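PDB 4ZXH: Abbfa_003403 from Acinetobacter baumannii, which probably assembles a peptide product as a four-domain nonribosomal peptide synthetase with condensation, adenylation, phosphopantetheine-bearing carrier and thioesterase domains. Local coordinates for residues A[1055-1069]-A[1083-1096]. Sequence-based numbering, arbitrary orientation.
Sequences VIELRRGTYEQPLWL and LSRHLNPNRTLRAI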
loop_
_atom_site.group_PDB
_atom_site.type_symbol
_atom_site.label_atom_id
_atom_site.label_comp_id
_atom_site.label_asym_id
_atom_site.label_seq_id
_atom_site.Cartn_x
_atom_site.Cartn_y
_atom_site.Cartn_z
ATOM N N VAL A 1055 -3.579 -32.785 -21.249
ATOM C CA VAL A 1055 -4.151 -33.505 -20.111
ATOM C C VAL A 1055 -4.198 -32.626 -18.865
ATOM O O VAL A 1055 -3.184 -32.047 -18.447
ATOM C CB VAL A 1055 -3.352 -34.779 -19.760
ATOM C CG1 VAL A 1055 -4.002 -35.477 -18.583
ATOM C CG2 VAL A 1055 -3.250 -35.722 -20.952
ATOM N N ILE A 1056 -5.388 -32.527 -18.286
ATOM C CA ILE A 1056 -5.602 -31.808 -17.030
ATOM C C ILE A 1056 -6.029 -32.834 -15.990
ATOM O O ILE A 1056 -6.960 -33.610 -16.223
ATOM C CB ILE A 1056 -6.666 -30.665 -17.198
ATOM C CG1 ILE A 1056 -6.984 -29.975 -15.880
ATOM C CG2 ILE A 1056 -7.924 -31.192 -17.778
ATOM C CD1 ILE A 1056 -5.763 -29.558 -15.120
ATOM N N GLU A 1057 -5.326 -32.894 -14.862
ATOM C CA GLU A 1057 -5.733 -33.845 -13.831
ATOM C C GLU A 1057 -6.692 -33.168 -12.851
ATOM O O GLU A 1057 -6.270 -32.348 -12.046
ATOM C CB GLU A 1057 -4.520 -34.429 -13.105
ATOM C CG GLU A 1057 -4.866 -35.535 -12.094
ATOM C CD GLU A 1057 -3.679 -36.450 -11.747
ATOM O OE1 GLU A 1057 -2.997 -36.961 -12.667
ATOM O OE2 GLU A 1057 -3.403 -36.626 -10.541
ATOM N N LEU A 1058 -7.982 -33.503 -12.951
ATOM C CA LEU A 1058 -9.022 -32.906 -12.109
ATOM C C LEU A 1058 -9.011 -33.466 -10.683
ATOM O O LEU A 1058 -9.454 -32.816 -9.753
ATOM C CB LEU A 1058 -10.395 -33.128 -12.734
ATOM C CG LEU A 1058 -10.571 -32.404 -14.068
ATOM C CD1 LEU A 1058 -11.894 -32.727 -14.739
ATOM C CD2 LEU A 1058 -10.467 -30.931 -13.843
ATOM N N ARG A 1059 -8.524 -34.688 -10.515
ATOM C CA ARG A 1059 -8.458 -35.285 -9.190
ATOM C C ARG A 1059 -7.389 -36.376 -9.127
ATOM O O ARG A 1059 -7.387 -37.270 -9.952
ATOM C CB ARG A 1059 -9.827 -35.826 -8.776
ATOM C CG ARG A 1059 -9.847 -36.523 -7.429
ATOM C CD ARG A 1059 -9.381 -35.605 -6.315
ATOM N NE ARG A 1059 -9.269 -36.319 -5.041
ATOM C CZ ARG A 1059 -8.764 -35.801 -3.923
ATOM N NH1 ARG A 1059 -8.325 -34.547 -3.901
ATOM N NH2 ARG A 1059 -8.706 -36.539 -2.825
ATOM N N ARG A 1060 -6.467 -36.282 -8.164
ATOM C CA ARG A 1060 -5.572 -37.399 -7.855
ATOM C C ARG A 1060 -6.204 -38.232 -6.755
ATOM O O ARG A 1060 -6.368 -37.770 -5.620
ATOM C CB ARG A 1060 -4.184 -36.918 -7.419
ATOM C CG ARG A 1060 -3.208 -38.040 -7.033
ATOM C CD ARG A 1060 -1.785 -37.491 -6.855
ATOM N NE ARG A 1060 -1.325 -36.768 -8.047
ATOM C CZ ARG A 1060 -0.608 -37.302 -9.040
ATOM N NH1 ARG A 1060 -0.232 -38.577 -8.997
ATOM N NH2 ARG A 1060 -0.253 -36.551 -10.079
ATOM N N GLY A 1061 -6.581 -39.459 -7.098
ATOM C CA GLY A 1061 -7.202 -40.360 -6.144
ATOM C C GLY A 1061 -6.215 -41.400 -5.670
ATOM O O GLY A 1061 -5.013 -41.277 -5.909
ATOM N N THR A 1062 -6.725 -42.431 -5.002
ATOM C CA THR A 1062 -5.879 -43.455 -4.384
ATOM C C THR A 1062 -6.134 -44.808 -5.013
ATOM O O THR A 1062 -5.481 -45.787 -4.674
ATOM C CB THR A 1062 -6.130 -43.574 -2.861
ATOM O OG1 THR A 1062 -7.535 -43.755 -2.625
ATOM C CG2 THR A 1062 -5.657 -42.327 -2.118
ATOM N N TYR A 1063 -7.108 -44.872 -5.912
ATOM C CA TYR A 1063 -7.391 -46.112 -6.619
ATOM C C TYR A 1063 -6.496 -46.239 -7.876
ATOM O O TYR A 1063 -6.122 -45.237 -8.499
ATOM C CB TYR A 1063 -8.884 -46.178 -6.970
ATOM C CG TYR A 1063 -9.331 -47.472 -7.611
ATOM C CD1 TYR A 1063 -9.187 -48.686 -6.945
ATOM C CD2 TYR A 1063 -9.910 -47.481 -8.880
ATOM C CE1 TYR A 1063 -9.594 -49.880 -7.530
ATOM C CE2 TYR A 1063 -10.320 -48.670 -9.474
ATOM C CZ TYR A 1063 -10.159 -49.870 -8.794
ATOM O OH TYR A 1063 -10.554 -51.061 -9.370
ATOM N N GLU A 1064 -6.140 -47.474 -8.225
ATOM C CA GLU A 1064 -5.259 -47.746 -9.355
ATOM C C GLU A 1064 -5.773 -47.123 -10.667
ATOM O O GLU A 1064 -5.029 -46.443 -11.382
ATOM C CB GLU A 1064 -5.072 -49.261 -9.520
ATOM N N GLN A 1065 -7.051 -47.330 -10.965
ATOM C CA GLN A 1065 -7.597 -46.975 -12.273
ATOM C C GLN A 1065 -8.258 -45.600 -12.322
ATOM O O GLN A 1065 -9.219 -45.332 -11.610
ATOM C CB GLN A 1065 -8.601 -48.033 -12.711
ATOM C CG GLN A 1065 -9.154 -47.834 -14.104
ATOM C CD GLN A 1065 -10.190 -48.872 -14.427
ATOM O OE1 GLN A 1065 -11.179 -49.025 -13.699
ATOM N NE2 GLN A 1065 -9.951 -49.633 -15.490
ATOM N N PRO A 1066 -7.740 -44.731 -13.186
ATOM C CA PRO A 1066 -8.290 -43.403 -13.453
ATOM C C PRO A 1066 -9.501 -43.495 -14.357
ATOM O O PRO A 1066 -9.688 -44.504 -15.029
ATOM C CB PRO A 1066 -7.155 -42.671 -14.191
ATOM C CG PRO A 1066 -6.064 -43.681 -14.395
ATOM C CD PRO A 1066 -6.615 -45.045 -14.079
ATOM N N LEU A 1067 -10.295 -42.439 -14.386
ATOM C CA LEU A 1067 -11.328 -42.279 -15.393
ATOM C C LEU A 1067 -10.851 -41.208 -16.359
ATOM O O LEU A 1067 -10.494 -40.116 -15.930
ATOM C CB LEU A 1067 -12.662 -41.885 -14.751
ATOM C CG LEU A 1067 -13.754 -41.379 -15.684
ATOM C CD1 LEU A 1067 -14.018 -42.424 -16.750
ATOM C CD2 LEU A 1067 -15.018 -41.065 -14.907
ATOM N N TRP A 1068 -10.817 -41.528 -17.650
ATOM C CA TRP A 1068 -10.425 -40.567 -18.681
ATOM C C TRP A 1068 -11.647 -39.940 -19.318
ATOM O O TRP A 1068 -12.583 -40.645 -19.726
ATOM C CB TRP A 1068 -9.591 -41.231 -19.768
ATOM C CG TRP A 1068 -8.282 -41.733 -19.302
ATOM C CD1 TRP A 1068 -8.006 -42.975 -18.826
ATOM C CD2 TRP A 1068 -7.047 -41.003 -19.269
ATOM N NE1 TRP A 1068 -6.672 -43.068 -18.493
ATOM C CE2 TRP A 1068 -6.064 -41.868 -18.757
ATOM C CE3 TRP A 1068 -6.680 -39.703 -19.621
ATOM C CZ2 TRP A 1068 -4.741 -41.475 -18.590
ATOM C CZ3 TRP A 1068 -5.364 -39.314 -19.452
ATOM C CH2 TRP A 1068 -4.410 -40.196 -18.946
ATOM N N LEU A 1069 -11.627 -38.614 -19.420
ATOM C CA LEU A 1069 -12.713 -37.872 -20.039
ATOM C C LEU A 1069 -12.225 -37.088 -21.248
ATOM O O LEU A 1069 -11.149 -36.511 -21.234
ATOM C CB LEU A 1069 -13.366 -36.940 -19.021
ATOM C CG LEU A 1069 -13.959 -37.678 -17.805
ATOM C CD1 LEU A 1069 -14.304 -36.732 -16.690
ATOM C CD2 LEU A 1069 -15.180 -38.523 -18.179
ATOM N N LEU A 1083 -18.853 -31.839 -12.527
ATOM C CA LEU A 1083 -18.995 -33.289 -12.363
ATOM C C LEU A 1083 -17.945 -33.868 -11.414
ATOM O O LEU A 1083 -18.257 -34.714 -10.570
ATOM C CB LEU A 1083 -18.899 -34.003 -13.706
ATOM C CG LEU A 1083 -18.825 -35.532 -13.656
ATOM C CD1 LEU A 1083 -20.170 -36.169 -13.290
ATOM C CD2 LEU A 1083 -18.285 -36.078 -14.967
ATOM N N SER A 1084 -16.707 -33.395 -11.546
ATOM C CA SER A 1084 -15.601 -33.906 -10.754
ATOM C C SER A 1084 -15.801 -33.604 -9.259
ATOM O O SER A 1084 -15.310 -34.345 -8.405
ATOM C CB SER A 1084 -14.285 -33.316 -11.242
ATOM O OG SER A 1084 -13.971 -32.122 -10.536
ATOM N N ARG A 1085 -16.531 -32.533 -8.944
ATOM C CA ARG A 1085 -16.702 -32.126 -7.552
ATOM C C ARG A 1085 -17.589 -33.108 -6.796
ATOM O O ARG A 1085 -17.556 -33.158 -5.583
ATOM C CB ARG A 1085 -17.269 -30.700 -7.463
ATOM C CG ARG A 1085 -16.373 -29.659 -8.157
ATOM C CD ARG A 1085 -16.818 -28.229 -7.985
ATOM N NE ARG A 1085 -15.871 -27.314 -8.637
ATOM C CZ ARG A 1085 -16.106 -26.630 -9.765
ATOM N NH1 ARG A 1085 -17.265 -26.737 -10.398
ATOM N NH2 ARG A 1085 -15.175 -25.835 -10.272
ATOM N N HIS A 1086 -18.348 -33.927 -7.513
ATOM C CA HIS A 1086 -19.261 -34.851 -6.850
ATOM C C HIS A 1086 -18.911 -36.306 -7.051
ATOM O O HIS A 1086 -19.587 -37.178 -6.507
ATOM C CB HIS A 1086 -20.689 -34.604 -7.335
ATOM C CG HIS A 1086 -21.081 -33.165 -7.287
ATOM N ND1 HIS A 1086 -21.403 -32.524 -6.111
ATOM C CD2 HIS A 1086 -21.155 -32.230 -8.262
ATOM C CE1 HIS A 1086 -21.671 -31.256 -6.365
ATOM N NE2 HIS A 1086 -21.530 -31.053 -7.662
ATOM N N LEU A 1087 -17.877 -36.580 -7.847
ATOM C CA LEU A 1087 -17.390 -37.945 -7.959
ATOM C C LEU A 1087 -16.623 -38.326 -6.691
ATOM O O LEU A 1087 -16.069 -37.475 -5.984
ATOM C CB LEU A 1087 -16.526 -38.131 -9.206
ATOM C CG LEU A 1087 -17.321 -38.354 -10.508
ATOM C CD1 LEU A 1087 -16.432 -38.381 -11.754
ATOM C CD2 LEU A 1087 -18.168 -39.608 -10.459
ATOM N N ASN A 1088 -16.660 -39.612 -6.383
ATOM C CA ASN A 1088 -15.905 -40.188 -5.278
ATOM C C ASN A 1088 -14.448 -39.747 -5.371
ATOM O O ASN A 1088 -13.756 -40.072 -6.322
ATOM C CB ASN A 1088 -16.045 -41.712 -5.320
ATOM C CG ASN A 1088 -15.249 -42.421 -4.253
ATOM O OD1 ASN A 1088 -14.438 -41.822 -3.548
ATOM N ND2 ASN A 1088 -15.466 -43.728 -4.143
ATOM N N PRO A 1089 -13.984 -38.980 -4.380
ATOM C CA PRO A 1089 -12.634 -38.395 -4.413
ATOM C C PRO A 1089 -11.469 -39.410 -4.446
ATOM O O PRO A 1089 -10.326 -38.991 -4.630
ATOM C CB PRO A 1089 -12.587 -37.568 -3.122
ATOM C CG PRO A 1089 -13.673 -38.151 -2.241
ATOM C CD PRO A 1089 -14.745 -38.565 -3.190
ATOM N N ASN A 1090 -11.739 -40.701 -4.260
ATOM C CA ASN A 1090 -10.683 -41.704 -4.332
ATOM C C ASN A 1090 -10.361 -42.154 -5.760
ATOM O O ASN A 1090 -9.441 -42.935 -5.977
ATOM C CB ASN A 1090 -11.046 -42.917 -3.488
ATOM C CG ASN A 1090 -10.968 -42.626 -2.016
ATOM O OD1 ASN A 1090 -9.876 -42.503 -1.455
ATOM N ND2 ASN A 1090 -12.125 -42.500 -1.376
ATOM N N ARG A 1091 -11.119 -41.658 -6.727
ATOM C CA ARG A 1091 -10.861 -41.962 -8.120
ATOM C C ARG A 1091 -10.144 -40.794 -8.783
ATOM O O ARG A 1091 -10.646 -39.665 -8.788
ATOM C CB ARG A 1091 -12.162 -42.276 -8.879
ATOM C CG ARG A 1091 -11.944 -43.005 -10.216
ATOM C CD ARG A 1091 -13.175 -42.944 -11.084
ATOM N NE ARG A 1091 -14.366 -43.411 -10.380
ATOM C CZ ARG A 1091 -14.808 -44.658 -10.441
ATOM N NH1 ARG A 1091 -14.153 -45.564 -11.172
ATOM N NH2 ARG A 1091 -15.902 -45.001 -9.779
ATOM N N THR A 1092 -8.960 -41.078 -9.315
ATOM C CA THR A 1092 -8.265 -40.169 -10.213
ATOM C C THR A 1092 -9.126 -39.894 -11.454
ATOM O O THR A 1092 -9.677 -40.822 -12.058
ATOM C CB THR A 1092 -6.896 -40.753 -10.633
ATOM O OG1 THR A 1092 -6.112 -41.023 -9.459
ATOM C CG2 THR A 1092 -6.144 -39.811 -11.573
ATOM N N LEU A 1093 -9.270 -38.611 -11.792
ATOM C CA LEU A 1093 -9.969 -38.163 -13.000
ATOM C C LEU A 1093 -9.030 -37.325 -13.856
ATOM O O LEU A 1093 -8.391 -36.379 -13.361
ATOM C CB LEU A 1093 -11.186 -37.317 -12.671
ATOM C CG LEU A 1093 -12.143 -37.856 -11.645
ATOM C CD1 LEU A 1093 -13.182 -36.772 -11.373
ATOM C CD2 LEU A 1093 -12.752 -39.128 -12.200
ATOM N N ARG A 1094 -8.970 -37.660 -15.140
ATOM C CA ARG A 1094 -8.165 -36.917 -16.090
ATOM C C ARG A 1094 -9.017 -36.611 -17.295
ATOM O O ARG A 1094 -9.837 -37.424 -17.706
ATOM C CB ARG A 1094 -6.928 -37.711 -16.487
ATOM C CG ARG A 1094 -6.144 -38.199 -15.298
ATOM C CD ARG A 1094 -4.729 -38.573 -15.679
ATOM N NE ARG A 1094 -3.894 -38.754 -14.502
ATOM C CZ ARG A 1094 -3.379 -39.917 -14.145
ATOM N NH1 ARG A 1094 -3.612 -40.987 -14.892
ATOM N NH2 ARG A 1094 -2.622 -40.003 -13.058
ATOM N N ALA A 1095 -8.842 -35.422 -17.844
ATOM C CA ALA A 1095 -9.655 -34.965 -18.958
ATOM C C ALA A 1095 -8.716 -34.447 -20.017
ATOM O O ALA A 1095 -7.621 -33.975 -19.697
ATOM C CB ALA A 1095 -10.647 -33.870 -18.524
ATOM N N ILE A 1096 -9.135 -34.535 -21.274
ATOM C CA ILE A 1096 -8.261 -34.139 -22.360
ATOM C C ILE A 1096 -8.881 -33.062 -23.233
ATOM O O ILE A 1096 -9.934 -33.262 -23.839
ATOM C CB ILE A 1096 -7.892 -35.343 -23.208
ATOM C CG1 ILE A 1096 -7.098 -36.334 -22.351
ATOM C CG2 ILE A 1096 -7.117 -34.905 -24.437
ATOM C CD1 ILE A 1096 -6.453 -37.460 -23.122
#
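R1094 of strand 1093-1096 reaches W1068 on one neighbouring strand and E1057 on the other, a worked example of one long side chain tying together the strands that flank its own. R1094 CB lies over one face of the W1068 six-membered ring, a CH-pi contact 4.1 Å from the centroid. With CG anti to the carbonyl carbon (chi1 -52°) and the chain extended to NE, the aliphatic part runs on across the indole, and R1094 CD sits 3.7 Å from W1068 CH2. R1094 NE then gives a 2.7 Å hydrogen bond to E1057 OE1, part of a salt bridge. The carboxylate oxygen lies in the guanidinium plane, yet the donor stands well above the carboxylate plane. NH2 adds a weak bond to the same OE1, while R1094 NH1 rests 3.7 Å from P1066 CG and T1092 CG2 leans on one guanidinium face. M1125 and M1122 of helix 1111-1125 touch this cluster from outside. The backbone pairs antiparallel with 1055-1057 and parallel with 1067-1069; the antiparallel register slips by one at a classic beta bulge, where L1058 and R1059 share L1093. From the bulge, R1059 NE donates to P1089 O at 2.9 Å, on a lone pair; in the turn beyond, N1090 O accepts from T1062 N and Y1063 N. An antiparallel strand, here at the sheet's edge, beside a parallel beta-alpha-beta unit (1067-1070, 1081-1086, 1093-1096) fits the alpha/beta-hydrolase fold expected of the thioesterase domain.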